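Local coordinates for protein citryl-spermidine/3,4-dihydroxybenzoyl-citryl-spermidine:spermidine ligase (Bacillus anthracis, PDB 3TO3) that catalyses the ATP-dependent condensation of spermidine with citryl-spermidine intermediates in the biosynthesis of the siderophore petrobactin, at residues Q51-I56 with T67-R73; Q127-D132 with P165-I171; P315-S320 with M483-Y487; W327-V331 with N475-D479; P399-L405 with V523-Y528. One frame throughout, in Å; residues are numbered along the deposited sequence.

Interaction 1 (Q51-I56 with T67-R73)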
# COMPACT_ATOMS: atom_id res chain seq x y z
N GLN B 51 -13.01 30.76 28.38
CA GLN B 51 -11.92 30.15 27.63
C GLN B 51 -10.86 29.46 28.50
O GLN B 51 -10.70 29.72 29.68
CB GLN B 51 -11.24 31.24 26.80
CG GLN B 51 -12.16 31.95 25.82
CD GLN B 51 -12.01 31.44 24.39
OE1 GLN B 51 -11.41 32.09 23.55
NE2 GLN B 51 -12.57 30.26 24.11
N ILE B 52 -10.15 28.54 27.88
CA ILE B 52 -8.99 27.91 28.44
C ILE B 52 -7.86 28.13 27.45
O ILE B 52 -8.05 27.93 26.25
CB ILE B 52 -9.23 26.39 28.61
CG1 ILE B 52 -10.23 26.14 29.74
CG2 ILE B 52 -7.92 25.65 28.86
CD1 ILE B 52 -10.98 24.82 29.62
N LEU B 53 -6.70 28.59 27.93
CA LEU B 53 -5.48 28.53 27.13
C LEU B 53 -4.81 27.18 27.34
O LEU B 53 -4.51 26.80 28.47
CB LEU B 53 -4.51 29.65 27.54
CG LEU B 53 -3.17 29.64 26.80
CD1 LEU B 53 -3.39 29.61 25.29
CD2 LEU B 53 -2.39 30.87 27.21
N PHE B 54 -4.59 26.43 26.26
CA PHE B 54 -3.96 25.13 26.39
C PHE B 54 -2.50 25.28 25.95
O PHE B 54 -2.24 25.82 24.88
CB PHE B 54 -4.63 24.07 25.50
CG PHE B 54 -6.05 23.75 25.88
CD1 PHE B 54 -6.34 22.69 26.74
CD2 PHE B 54 -7.11 24.47 25.33
CE1 PHE B 54 -7.67 22.36 27.09
CE2 PHE B 54 -8.44 24.14 25.67
CZ PHE B 54 -8.71 23.09 26.56
N LEU B 55 -1.57 24.80 26.78
CA LEU B 55 -0.15 24.81 26.44
C LEU B 55 0.33 23.38 26.34
O LEU B 55 0.45 22.71 27.35
CB LEU B 55 0.64 25.55 27.51
CG LEU B 55 0.11 26.97 27.81
CD1 LEU B 55 0.70 27.64 29.08
CD2 LEU B 55 0.34 27.87 26.62
N ILE B 56 0.63 22.93 25.13
CA ILE B 56 1.06 21.55 24.89
C ILE B 56 2.57 21.47 24.71
O ILE B 56 3.14 22.17 23.88
CB ILE B 56 0.37 20.95 23.64
CG1 ILE B 56 -1.14 21.01 23.75
CG2 ILE B 56 0.81 19.50 23.40
CD1 ILE B 56 -1.83 20.94 22.38
N THR B 67 6.58 24.56 22.51
CA THR B 67 5.24 24.60 23.07
C THR B 67 4.22 24.92 21.98
O THR B 67 4.45 25.81 21.16
CB THR B 67 5.14 25.63 24.23
OG1 THR B 67 5.62 25.03 25.43
CG2 THR B 67 3.72 26.06 24.47
N TYR B 68 3.11 24.18 21.96
CA TYR B 68 1.96 24.52 21.12
C TYR B 68 0.84 25.14 21.93
O TYR B 68 0.47 24.63 22.98
CB TYR B 68 1.46 23.29 20.38
CG TYR B 68 2.45 22.76 19.39
CD1 TYR B 68 2.47 23.24 18.10
CD2 TYR B 68 3.41 21.82 19.76
CE1 TYR B 68 3.37 22.79 17.19
CE2 TYR B 68 4.34 21.36 18.84
CZ TYR B 68 4.29 21.85 17.55
OH TYR B 68 5.16 21.44 16.57
N GLU B 69 0.30 26.26 21.44
CA GLU B 69 -0.68 27.04 22.19
C GLU B 69 -1.96 27.19 21.42
O GLU B 69 -1.95 27.41 20.22
CB GLU B 69 -0.16 28.46 22.44
CG GLU B 69 0.86 28.59 23.53
CD GLU B 69 1.26 30.04 23.80
OE1 GLU B 69 0.67 30.98 23.19
OE2 GLU B 69 2.18 30.25 24.63
N CYS B 70 -3.07 27.08 22.13
CA CYS B 70 -4.35 27.42 21.55
C CYS B 70 -5.39 27.69 22.62
O CYS B 70 -5.24 27.25 23.75
CB CYS B 70 -4.83 26.32 20.61
SG CYS B 70 -4.92 24.73 21.36
N TYR B 71 -6.44 28.42 22.23
CA TYR B 71 -7.56 28.71 23.11
C TYR B 71 -8.74 27.77 22.78
O TYR B 71 -8.99 27.45 21.63
CB TYR B 71 -7.99 30.17 22.94
CG TYR B 71 -7.11 31.17 23.68
CD1 TYR B 71 -6.10 31.87 23.02
CD2 TYR B 71 -7.30 31.43 25.03
CE1 TYR B 71 -5.30 32.80 23.69
CE2 TYR B 71 -6.51 32.36 25.72
CZ TYR B 71 -5.50 33.03 25.04
OH TYR B 71 -4.73 33.98 25.72
N GLY B 72 -9.45 27.34 23.81
CA GLY B 72 -10.66 26.56 23.59
C GLY B 72 -11.49 26.45 24.84
O GLY B 72 -11.28 27.17 25.80
N ARG B 73 -12.45 25.54 24.82
CA ARG B 73 -13.41 25.40 25.88
C ARG B 73 -13.60 23.93 26.22
O ARG B 73 -13.43 23.05 25.36
CB ARG B 73 -14.76 25.94 25.41
CG ARG B 73 -14.83 27.43 25.11
CD ARG B 73 -16.14 27.80 24.37
NE ARG B 73 -16.05 27.40 22.96
CZ ARG B 73 -17.09 27.24 22.14
NH1 ARG B 73 -18.35 27.39 22.56
NH2 ARG B 73 -16.86 26.91 20.88
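A beta hairpin in the antiparallel sheet near the N-terminus brings Leu53 against Tyr71 and Phe54 against Cys70 and Gly72. The strand segments 52-56 and 67-73 run antiparallel, their directions 164° apart, and three hydrogen-bonded pairs set the register: Ile52 with Gly72, Phe54 with Cys70, and Ile56 with Tyr68. Each pair is closed by two backbone bonds; those from Phe54 N to Cys70 O and from Ile56 N to Tyr68 O are both 2.7 Å long and almost straight at the hydrogen. Between them, Leu53 faces Tyr71 and Leu55 faces Glu69 as non-hydrogen-bonded pairs, where CA-H...O contacts such as Glu69 CA to Phe54 O (3.3 Å) add to the ladder.

With CG anti to the backbone N (chi1 177°), Leu53 carries CD1 over the Tyr71 ring, 4.0 Å from the centroid and only 7° off the normal. This is a CH-pi contact over the centre of the ring. On the other face, the Phe54 ring turns its edge to Gly72, and Ile52 CG2 of its own strand lies over one ring face. Outside the hairpin, Tyr68 OH bonds to Glu106, while Arg73 forms salt bridges with Asp84 and Asp526. The glycine lets the aromatic edge come close to the backbone: Phe54 CE2 is 3.8 Å from Gly72 N.

Interaction 2 (Q127-D132 with P165-I171)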
# COMPACT_ATOMS: atom_id res chain seq x y z
N GLN B 127 -3.30 12.23 4.18
CA GLN B 127 -4.14 11.82 3.08
C GLN B 127 -5.52 12.45 3.22
O GLN B 127 -6.15 12.77 2.23
CB GLN B 127 -4.23 10.30 2.97
CG GLN B 127 -2.97 9.70 2.39
CD GLN B 127 -2.53 10.39 1.12
OE1 GLN B 127 -3.26 10.44 0.13
NE2 GLN B 127 -1.34 10.93 1.15
N THR B 128 -5.96 12.65 4.46
CA THR B 128 -7.26 13.28 4.73
C THR B 128 -7.23 14.71 4.24
O THR B 128 -8.07 15.13 3.45
CB THR B 128 -7.66 13.20 6.24
OG1 THR B 128 -8.04 11.85 6.52
CG2 THR B 128 -8.85 14.11 6.56
N ILE B 129 -6.24 15.46 4.70
CA ILE B 129 -6.01 16.81 4.23
C ILE B 129 -5.97 16.84 2.71
O ILE B 129 -6.58 17.71 2.07
CB ILE B 129 -4.68 17.35 4.81
CG1 ILE B 129 -4.85 17.59 6.31
CG2 ILE B 129 -4.25 18.64 4.16
CD1 ILE B 129 -3.63 17.98 6.94
N PHE B 130 -5.25 15.90 2.11
CA PHE B 130 -5.13 15.90 0.66
C PHE B 130 -6.47 15.64 -0.05
O PHE B 130 -6.86 16.41 -0.92
CB PHE B 130 -4.09 14.86 0.24
CG PHE B 130 -3.99 14.66 -1.26
CD1 PHE B 130 -3.40 15.63 -2.08
CD2 PHE B 130 -4.43 13.49 -1.83
CE1 PHE B 130 -3.27 15.43 -3.45
CE2 PHE B 130 -4.30 13.27 -3.22
CZ PHE B 130 -3.73 14.25 -4.03
N LYS B 131 -7.16 14.57 0.32
CA LYS B 131 -8.43 14.29 -0.29
C LYS B 131 -9.51 15.33 0.02
O LYS B 131 -10.36 15.59 -0.85
CB LYS B 131 -8.94 12.89 0.05
CG LYS B 131 -8.38 11.84 -0.91
CD LYS B 131 -7.15 11.14 -0.32
CE LYS B 131 -6.73 9.94 -1.19
NZ LYS B 131 -5.70 9.08 -0.56
N ASP B 132 -9.52 15.93 1.22
CA ASP B 132 -10.60 16.84 1.50
C ASP B 132 -10.38 18.20 0.84
O ASP B 132 -11.35 18.86 0.43
CB ASP B 132 -10.93 16.98 2.98
CG ASP B 132 -12.26 17.73 3.19
OD1 ASP B 132 -13.26 17.44 2.47
OD2 ASP B 132 -12.32 18.60 4.07
N PRO B 165 -10.11 12.83 13.45
CA PRO B 165 -9.24 13.77 12.74
C PRO B 165 -8.85 13.32 11.32
O PRO B 165 -8.71 14.19 10.45
CB PRO B 165 -8.04 13.95 13.68
CG PRO B 165 -8.16 12.84 14.70
CD PRO B 165 -9.60 12.51 14.80
N SER B 166 -8.70 12.03 11.04
CA SER B 166 -8.65 11.75 9.62
C SER B 166 -9.97 11.11 9.13
O SER B 166 -10.15 9.88 9.17
CB SER B 166 -7.47 10.81 9.34
OG SER B 166 -7.61 9.63 10.10
N TYR B 167 -10.83 11.95 8.55
CA TYR B 167 -12.16 11.57 8.11
C TYR B 167 -12.28 11.24 6.63
O TYR B 167 -13.33 10.82 6.15
CB TYR B 167 -13.12 12.74 8.44
CG TYR B 167 -12.61 14.14 8.03
CD1 TYR B 167 -12.76 14.61 6.73
CD2 TYR B 167 -11.93 14.95 8.93
CE1 TYR B 167 -12.30 15.87 6.34
CE2 TYR B 167 -11.46 16.22 8.56
CZ TYR B 167 -11.66 16.67 7.25
OH TYR B 167 -11.20 17.90 6.85
N LYS B 168 -11.24 11.63 5.90
CA LYS B 168 -10.97 11.36 4.48
C LYS B 168 -9.84 10.44 3.95
O LYS B 168 -9.44 10.60 2.80
CB LYS B 168 -11.19 12.60 3.61
CG LYS B 168 -12.19 12.33 2.48
CD LYS B 168 -12.68 13.65 1.89
CE LYS B 168 -14.06 13.98 2.41
NZ LYS B 168 -14.56 15.25 1.83
N ALA B 169 -9.16 9.69 4.80
CA ALA B 169 -7.87 9.09 4.41
C ALA B 169 -7.88 8.41 3.05
O ALA B 169 -7.01 8.70 2.20
CB ALA B 169 -7.38 8.13 5.47
N ARG B 170 -8.84 7.52 2.85
CA ARG B 170 -8.94 6.73 1.62
C ARG B 170 -7.61 6.13 1.17
O ARG B 170 -7.23 6.30 0.01
CB ARG B 170 -9.51 7.57 0.48
CG ARG B 170 -11.01 7.76 0.53
CD ARG B 170 -11.48 8.90 -0.37
NE ARG B 170 -12.78 9.39 0.08
CZ ARG B 170 -13.50 10.31 -0.54
NH1 ARG B 170 -13.07 10.88 -1.66
NH2 ARG B 170 -14.67 10.68 -0.02
N ILE B 171 -6.91 5.44 2.07
CA ILE B 171 -5.63 4.79 1.71
C ILE B 171 -5.86 3.70 0.63
O ILE B 171 -6.68 2.77 0.79
CB ILE B 171 -4.91 4.20 2.95
CG1 ILE B 171 -5.01 5.16 4.15
CG2 ILE B 171 -3.42 3.79 2.63
CD1 ILE B 171 -4.33 6.49 3.99
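Thr128 and Lys168 bring their CA atoms to 4.2 Å where one turn of helix 115-138 meets the irregular loop segment 165-171. The helical turn is held by backbone bonds from Lys131 N to Gln127 O and from Asp132 N to Thr128 O. At its far end the loop passes into a G1 beta bulge, in which Arg170 and Ile171 both face Leu305.

Thr128 fits against the bend of the loop. Its CG2 lies over the centre of the Tyr167 ring, 3.7 Å from the centroid and 4° off the normal, a CH-pi contact; its OG1 takes a weak bond from Lys168 N and also bonds to Glu124 O. Lys131 is bent at chi2 (96°), and its NZ reaches Ala169 O at 3.1 Å, Arg170 O, Gln127 OE1 and Phe173 O. Four oxygens thus meet the ammonium in a buried setting. The Ala169 oxygen is met in its carbonyl plane, the Arg170 oxygen from above it.

Tyr167 also approaches the bound ATP, its side chain about 5 Å away at the nearest atoms. Asp132 divides its carboxylate: Tyr167 OH donates to OD2 from above the carboxylate plane, whereas Lys168 NZ, also paired with Glu184, makes a 2.6 Å salt bridge to Asp132 OD1 on the anti side but tilted out of that plane.

Interaction 3 (P315-S320 with M483-Y487)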
# COMPACT_ATOMS: atom_id res chain seq x y z
N PRO B 315 -16.99 -11.92 6.28
CA PRO B 315 -17.78 -13.06 5.81
C PRO B 315 -18.89 -13.48 6.79
O PRO B 315 -20.03 -13.74 6.37
CB PRO B 315 -16.74 -14.17 5.68
CG PRO B 315 -15.47 -13.41 5.35
CD PRO B 315 -15.54 -12.17 6.18
N TYR B 316 -18.58 -13.54 8.09
CA TYR B 316 -19.61 -13.95 9.02
C TYR B 316 -20.76 -12.93 9.01
O TYR B 316 -21.92 -13.32 9.12
CB TYR B 316 -19.06 -14.23 10.42
CG TYR B 316 -18.24 -13.12 10.99
CD1 TYR B 316 -18.86 -12.08 11.69
CD2 TYR B 316 -16.85 -13.10 10.85
CE1 TYR B 316 -18.11 -11.04 12.22
CE2 TYR B 316 -16.09 -12.06 11.39
CZ TYR B 316 -16.74 -11.04 12.08
OH TYR B 316 -16.03 -9.99 12.62
N SER B 317 -20.45 -11.64 8.84
CA SER B 317 -21.50 -10.62 8.91
C SER B 317 -22.32 -10.54 7.61
O SER B 317 -23.49 -10.26 7.65
CB SER B 317 -20.94 -9.26 9.33
OG SER B 317 -20.41 -8.60 8.22
N VAL B 318 -21.69 -10.82 6.48
CA VAL B 318 -22.41 -10.99 5.23
C VAL B 318 -23.41 -12.17 5.36
O VAL B 318 -24.56 -12.09 4.92
CB VAL B 318 -21.43 -11.25 4.07
CG1 VAL B 318 -22.17 -11.80 2.84
CG2 VAL B 318 -20.67 -9.96 3.73
N ALA B 319 -22.96 -13.24 6.01
CA ALA B 319 -23.77 -14.45 6.13
C ALA B 319 -25.02 -14.24 6.99
O ALA B 319 -26.08 -14.81 6.72
CB ALA B 319 -22.93 -15.57 6.70
N SER B 320 -24.89 -13.43 8.04
CA SER B 320 -26.01 -13.26 8.95
C SER B 320 -26.89 -12.04 8.62
O SER B 320 -27.85 -11.74 9.34
CB SER B 320 -25.53 -13.22 10.41
OG SER B 320 -24.61 -12.15 10.56
N MSE B 483 -25.01 -20.19 11.49
CA MSE B 483 -24.81 -19.41 10.25
C MSE B 483 -23.41 -19.34 9.61
O MSE B 483 -23.28 -19.18 8.39
CB MSE B 483 -25.28 -17.99 10.49
CG MSE B 483 -26.58 -17.97 11.24
SE MSE B 483 -27.40 -16.24 11.12
CE MSE B 483 -28.96 -16.59 12.29
N HIS B 484 -22.39 -19.33 10.45
CA HIS B 484 -21.02 -19.30 9.97
C HIS B 484 -20.09 -19.95 11.00
O HIS B 484 -20.24 -19.76 12.21
CB HIS B 484 -20.57 -17.85 9.65
CG HIS B 484 -19.34 -17.79 8.80
ND1 HIS B 484 -18.07 -17.67 9.33
CD2 HIS B 484 -19.17 -17.88 7.46
CE1 HIS B 484 -17.18 -17.68 8.36
NE2 HIS B 484 -17.82 -17.79 7.21
N LYS B 485 -19.09 -20.66 10.49
CA LYS B 485 -18.10 -21.30 11.35
C LYS B 485 -17.36 -20.34 12.31
O LYS B 485 -16.86 -20.77 13.35
CB LYS B 485 -17.13 -22.13 10.48
CG LYS B 485 -15.74 -22.33 11.05
CD LYS B 485 -15.04 -23.49 10.34
CE LYS B 485 -15.73 -24.82 10.63
NZ LYS B 485 -15.22 -25.95 9.80
N THR B 486 -17.31 -19.05 11.99
CA THR B 486 -16.67 -18.09 12.89
C THR B 486 -17.50 -17.80 14.16
O THR B 486 -16.92 -17.57 15.23
CB THR B 486 -16.28 -16.74 12.19
OG1 THR B 486 -15.24 -16.97 11.22
CG2 THR B 486 -15.77 -15.72 13.20
N TYR B 487 -18.83 -17.80 14.04
CA TYR B 487 -19.75 -17.61 15.18
C TYR B 487 -19.72 -18.82 16.12
O TYR B 487 -19.79 -18.68 17.35
CB TYR B 487 -21.20 -17.46 14.68
CG TYR B 487 -21.49 -16.15 14.01
CD1 TYR B 487 -21.08 -14.95 14.60
CD2 TYR B 487 -22.14 -16.10 12.80
CE1 TYR B 487 -21.32 -13.73 13.99
CE2 TYR B 487 -22.41 -14.85 12.17
CZ TYR B 487 -21.99 -13.68 12.77
OH TYR B 487 -22.23 -12.46 12.18
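Tyr316 holds its CG between backbone N and carbonyl carbon (chi1 53°), which stands the ring up beside Tyr487, whose CG is instead anti to its carbonyl carbon. The two rings meet in an offset edge-to-face pair: the edge of Tyr316 points at the face of Tyr487, with centroids 5.4 Å apart and planes at 73°. Tyr316 CB also lies over the Tyr487 face, 4.1 Å from the centroid, as a CH-pi contact. Beyond the ring, the Tyr487 hydroxyl reaches Ser320 OG at 2.9 Å in a hydrogen bond of undetermined direction.

His484 is the N-cap of helix 485-488. Its ND1 accepts from Thr486 N at 3.1 Å, with the donor 31° out of the imidazole plane, and this bond restrains the ring while Tyr316 CA rests over one face, toward the rim. Thr486 CG2 closes on Tyr316 CD2 at 3.7 Å. At the other end, the selenium of selenomethionine Met483 approaches Ser320 CB at 3.6 Å.

The contact sets the first turns of helix 315-333 against the start of the short helix 485-488. Phe495 meets both tyrosine rings, while Pro315 and Ala319 also touch Met354 of strand 345-355.

Interaction 4 (W327-V331 with N475-D479)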
# COMPACT_ATOMS: atom_id res chain seq x y z
N TRP B 327 -35.29 -10.74 11.42
CA TRP B 327 -35.48 -10.64 12.87
C TRP B 327 -35.91 -9.23 13.34
O TRP B 327 -36.86 -9.10 14.12
CB TRP B 327 -34.18 -11.00 13.56
CG TRP B 327 -34.23 -10.93 15.04
CD1 TRP B 327 -35.20 -11.45 15.85
CD2 TRP B 327 -33.22 -10.40 15.92
NE1 TRP B 327 -34.88 -11.24 17.17
CE2 TRP B 327 -33.67 -10.60 17.24
CE3 TRP B 327 -32.00 -9.76 15.71
CZ2 TRP B 327 -32.93 -10.19 18.35
CZ3 TRP B 327 -31.28 -9.36 16.81
CH2 TRP B 327 -31.74 -9.58 18.11
N LEU B 328 -35.20 -8.19 12.91
CA LEU B 328 -35.57 -6.82 13.32
C LEU B 328 -36.91 -6.45 12.75
O LEU B 328 -37.73 -5.82 13.40
CB LEU B 328 -34.55 -5.78 12.88
CG LEU B 328 -33.25 -5.83 13.63
CD1 LEU B 328 -32.25 -4.89 12.96
CD2 LEU B 328 -33.49 -5.49 15.10
N SER B 329 -37.15 -6.85 11.51
CA SER B 329 -38.43 -6.55 10.90
C SER B 329 -39.60 -7.09 11.74
O SER B 329 -40.64 -6.42 11.88
CB SER B 329 -38.50 -7.10 9.48
OG SER B 329 -39.77 -6.87 8.90
N ASN B 330 -39.44 -8.29 12.29
CA ASN B 330 -40.51 -8.92 13.05
C ASN B 330 -40.71 -8.23 14.38
O ASN B 330 -41.84 -8.12 14.87
CB ASN B 330 -40.27 -10.42 13.27
CG ASN B 330 -40.49 -11.23 12.00
OD1 ASN B 330 -41.26 -10.83 11.11
ND2 ASN B 330 -39.81 -12.37 11.90
N VAL B 331 -39.61 -7.77 14.96
CA VAL B 331 -39.67 -7.08 16.23
C VAL B 331 -40.49 -5.81 16.05
O VAL B 331 -41.36 -5.51 16.84
CB VAL B 331 -38.26 -6.76 16.76
CG1 VAL B 331 -38.31 -5.79 17.90
CG2 VAL B 331 -37.58 -8.04 17.20
N ASN B 475 -36.35 -16.61 22.64
CA ASN B 475 -36.28 -17.79 21.78
C ASN B 475 -36.51 -17.47 20.30
O ASN B 475 -36.39 -18.35 19.44
CB ASN B 475 -37.27 -18.84 22.26
CG ASN B 475 -38.66 -18.28 22.44
OD1 ASN B 475 -38.85 -17.06 22.41
ND2 ASN B 475 -39.64 -19.15 22.64
N LYS B 476 -36.86 -16.22 20.00
CA LYS B 476 -36.96 -15.79 18.61
C LYS B 476 -35.62 -15.19 18.17
O LYS B 476 -35.40 -14.91 16.99
CB LYS B 476 -38.11 -14.78 18.44
CG LYS B 476 -38.54 -14.56 16.98
CD LYS B 476 -39.62 -13.47 16.84
CE LYS B 476 -39.02 -12.07 16.63
NZ LYS B 476 -40.08 -11.02 16.49
N CYS B 477 -34.72 -15.01 19.13
CA CYS B 477 -33.36 -14.55 18.86
C CYS B 477 -32.65 -15.49 17.89
O CYS B 477 -32.57 -16.70 18.13
CB CYS B 477 -32.57 -14.50 20.16
SG CYS B 477 -30.84 -14.09 19.94
N PRO B 478 -32.12 -14.93 16.79
CA PRO B 478 -31.53 -15.79 15.77
C PRO B 478 -30.32 -16.50 16.34
O PRO B 478 -29.59 -15.91 17.15
CB PRO B 478 -31.12 -14.82 14.66
CG PRO B 478 -31.47 -13.47 15.14
CD PRO B 478 -31.73 -13.53 16.60
N ASP B 479 -30.10 -17.75 15.93
CA ASP B 479 -29.03 -18.52 16.52
C ASP B 479 -27.87 -18.45 15.55
O ASP B 479 -27.78 -19.25 14.61
CB ASP B 479 -29.50 -19.97 16.59
CG ASP B 479 -28.40 -20.92 16.99
OD1 ASP B 479 -27.34 -20.43 17.42
OD2 ASP B 479 -28.61 -22.16 16.88
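Ring contacts come first, with Trp327 of helix 315-333 meeting Pro478 of the loop that leads toward helix 485-488. Pro478 CD lies 3.6 Å from the centroid of the five-membered ring, 17° off its normal, which is a CH-pi contact; CG sits over the same indole, 3.6 Å from Trp327 CD2. A chi1 of 180° extends the indole from the helix to meet the proline. Cys477 adds an oblique sulfur-aromatic contact, its SG 5.3 Å from the centroid of the six-membered ring.

The remaining contacts involve Lys476, which is poorly ordered, so its distances carry less certainty. It bends at chi3 (90°) and brings its end against the helix, with CE 3.9 Å from Trp327 CD1 and NZ 3.3 Å from Asn330 CB. Its ammonium pairs in a salt bridge with Glu473.

Across the two segments the contacts are apolar and CH-pi packing on a buried indole, which Phe466 also meets edge-to-face. Between these two segments the hold therefore appears to rest mainly on shape, with the lysine's charge answered from within its own loop.

Interaction 5 (P399-L405 with V523-Y528)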
# COMPACT_ATOMS: atom_id res chain seq x y z
N PRO B 399 -25.61 26.75 8.87
CA PRO B 399 -26.14 25.40 9.02
C PRO B 399 -27.11 25.11 7.89
O PRO B 399 -27.90 25.99 7.52
CB PRO B 399 -26.89 25.48 10.35
CG PRO B 399 -26.17 26.57 11.11
CD PRO B 399 -25.93 27.59 10.03
N ILE B 400 -27.07 23.91 7.33
CA ILE B 400 -28.00 23.61 6.25
C ILE B 400 -29.46 23.52 6.74
O ILE B 400 -30.37 23.65 5.94
CB ILE B 400 -27.61 22.34 5.47
CG1 ILE B 400 -27.90 21.11 6.29
CG2 ILE B 400 -26.16 22.38 4.98
CD1 ILE B 400 -28.66 20.10 5.50
N ILE B 401 -29.68 23.36 8.05
CA ILE B 401 -31.05 23.32 8.56
C ILE B 401 -31.61 24.71 8.79
O ILE B 401 -32.73 24.87 9.30
CB ILE B 401 -31.25 22.43 9.85
CG1 ILE B 401 -30.40 22.94 11.01
CG2 ILE B 401 -30.97 20.95 9.56
CD1 ILE B 401 -30.62 22.17 12.30
N ASP B 402 -30.83 25.73 8.43
CA ASP B 402 -31.17 27.11 8.78
C ASP B 402 -32.61 27.49 8.38
O ASP B 402 -33.40 27.90 9.25
CB ASP B 402 -30.15 28.09 8.22
CG ASP B 402 -30.45 29.55 8.60
OD1 ASP B 402 -30.13 29.95 9.75
OD2 ASP B 402 -30.99 30.29 7.74
N ALA B 403 -32.97 27.34 7.11
CA ALA B 403 -34.33 27.68 6.69
C ALA B 403 -35.36 26.96 7.55
O ALA B 403 -36.31 27.57 7.99
CB ALA B 403 -34.56 27.39 5.21
N TRP B 404 -35.18 25.67 7.80
CA TRP B 404 -36.15 24.96 8.63
C TRP B 404 -36.30 25.58 10.01
O TRP B 404 -37.40 25.70 10.53
CB TRP B 404 -35.78 23.47 8.78
CG TRP B 404 -35.77 22.74 7.49
CD1 TRP B 404 -36.31 23.16 6.29
CD2 TRP B 404 -35.18 21.46 7.25
NE1 TRP B 404 -36.09 22.20 5.33
CE2 TRP B 404 -35.40 21.16 5.89
CE3 TRP B 404 -34.49 20.54 8.05
CZ2 TRP B 404 -34.96 19.97 5.32
CZ3 TRP B 404 -34.05 19.37 7.49
CH2 TRP B 404 -34.28 19.09 6.13
N LEU B 405 -35.17 25.92 10.63
CA LEU B 405 -35.25 26.50 11.96
C LEU B 405 -36.05 27.81 11.94
O LEU B 405 -36.84 28.04 12.84
CB LEU B 405 -33.87 26.70 12.61
CG LEU B 405 -33.00 25.46 12.82
CD1 LEU B 405 -31.60 25.84 13.37
CD2 LEU B 405 -33.71 24.49 13.74
N VAL B 523 -23.90 22.97 17.21
CA VAL B 523 -24.28 23.86 16.13
C VAL B 523 -25.32 24.86 16.63
O VAL B 523 -25.21 26.06 16.39
CB VAL B 523 -24.81 23.08 14.92
CG1 VAL B 523 -25.49 24.02 13.97
CG2 VAL B 523 -23.66 22.39 14.21
N LEU B 524 -26.29 24.39 17.39
CA LEU B 524 -27.32 25.26 17.89
C LEU B 524 -26.72 26.32 18.82
O LEU B 524 -27.03 27.50 18.68
CB LEU B 524 -28.45 24.47 18.55
CG LEU B 524 -29.24 23.56 17.60
CD1 LEU B 524 -30.38 22.92 18.35
CD2 LEU B 524 -29.77 24.29 16.33
N ALA B 525 -25.85 25.90 19.75
CA ALA B 525 -25.17 26.85 20.65
C ALA B 525 -24.31 27.89 19.91
O ALA B 525 -24.39 29.10 20.18
CB ALA B 525 -24.29 26.13 21.68
N ASP B 526 -23.48 27.44 18.98
CA ASP B 526 -22.54 28.39 18.41
C ASP B 526 -23.14 29.28 17.32
O ASP B 526 -22.71 30.39 17.14
CB ASP B 526 -21.24 27.70 18.00
CG ASP B 526 -20.57 27.00 19.21
OD1 ASP B 526 -20.32 27.65 20.25
OD2 ASP B 526 -20.31 25.78 19.11
N LYS B 527 -24.07 28.74 16.55
CA LYS B 527 -24.78 29.51 15.55
C LYS B 527 -26.01 30.33 15.98
O LYS B 527 -26.31 31.38 15.42
CB LYS B 527 -25.14 28.61 14.36
CG LYS B 527 -23.91 27.92 13.76
CD LYS B 527 -22.90 28.95 13.29
CE LYS B 527 -22.03 28.34 12.21
NZ LYS B 527 -20.96 29.25 11.69
N TYR B 528 -26.83 29.72 16.81
CA TYR B 528 -28.03 30.35 17.32
C TYR B 528 -28.06 30.81 18.77
O TYR B 528 -29.09 31.30 19.23
CB TYR B 528 -29.26 29.54 16.91
CG TYR B 528 -29.24 29.14 15.44
CD1 TYR B 528 -29.58 30.06 14.46
CD2 TYR B 528 -28.83 27.89 15.03
CE1 TYR B 528 -29.55 29.72 13.11
CE2 TYR B 528 -28.79 27.53 13.67
CZ TYR B 528 -29.16 28.46 12.72
OH TYR B 528 -29.14 28.17 11.38
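Pro399 is a blunt bump that fits the hollow between Val523, Lys527 and Tyr528 on the last turns of helix 502-528. Its CG is the leading atom, 3.9 Å from Val523 CG1, 3.7 Å from Lys527 CG and 3.4 Å from Tyr528 OH. The proline and the tyrosine come from opposite directions, while the lysine stem crosses the pyrrolidine at a slant.

The Tyr528 ring in turn projects into the notch formed by Pro399, Asp402 and Leu405. That notch is shaped by a type I beta turn from Pro399 to Asp402, closed by Asp402 N to Pro399 O, which runs directly into helix 402-408. Leu405 CD1 presses obliquely on the ring near Tyr528 CE2 and also touches Leu524 CD2 at 3.8 Å, bridging two residues of the facing helix.

At the hydroxyl end of the ring, Asp402 swings its CG anti to the backbone N (chi1 -178°), and its carboxylate lies nearly coplanar with the tyrosine ring, the planes 17° apart. Tyr528 OH donates to the anti lone pair of Asp402 OD1 at 2.6 Å, and that oxygen lies at the ring edge, in its plane. Trp413 of helix 410-432 packs on Leu405 from outside the pair, and Val523 touches the ATP-binding residue Tyr391.

How the interactions relate
Interaction 2 is almost wholly buried, and its two lysine ammonium groups are met by carboxylate and carbonyl oxygens beside the ATP pocket. Interaction 4 lies at the surface and relies on ring packing; interactions 1, 3 and 5 are partly buried. Backbone bonding dominates interaction 1, whereas interactions 3 and 5 each combine aromatic or apolar contacts with one tyrosine hydroxyl bond. Helix 315-333 serves both interactions 3 and 4, whose centres are 16 Å apart, and Met483 CE packs on Pro478 CB between them. Interaction 1, on the opposite side of the chain's centre from both, is tied to interaction 5 by a salt bridge between Arg73 NH1 and Asp526 OD1 (3.0 Å), joining the N-terminal hairpin to helix 502-528.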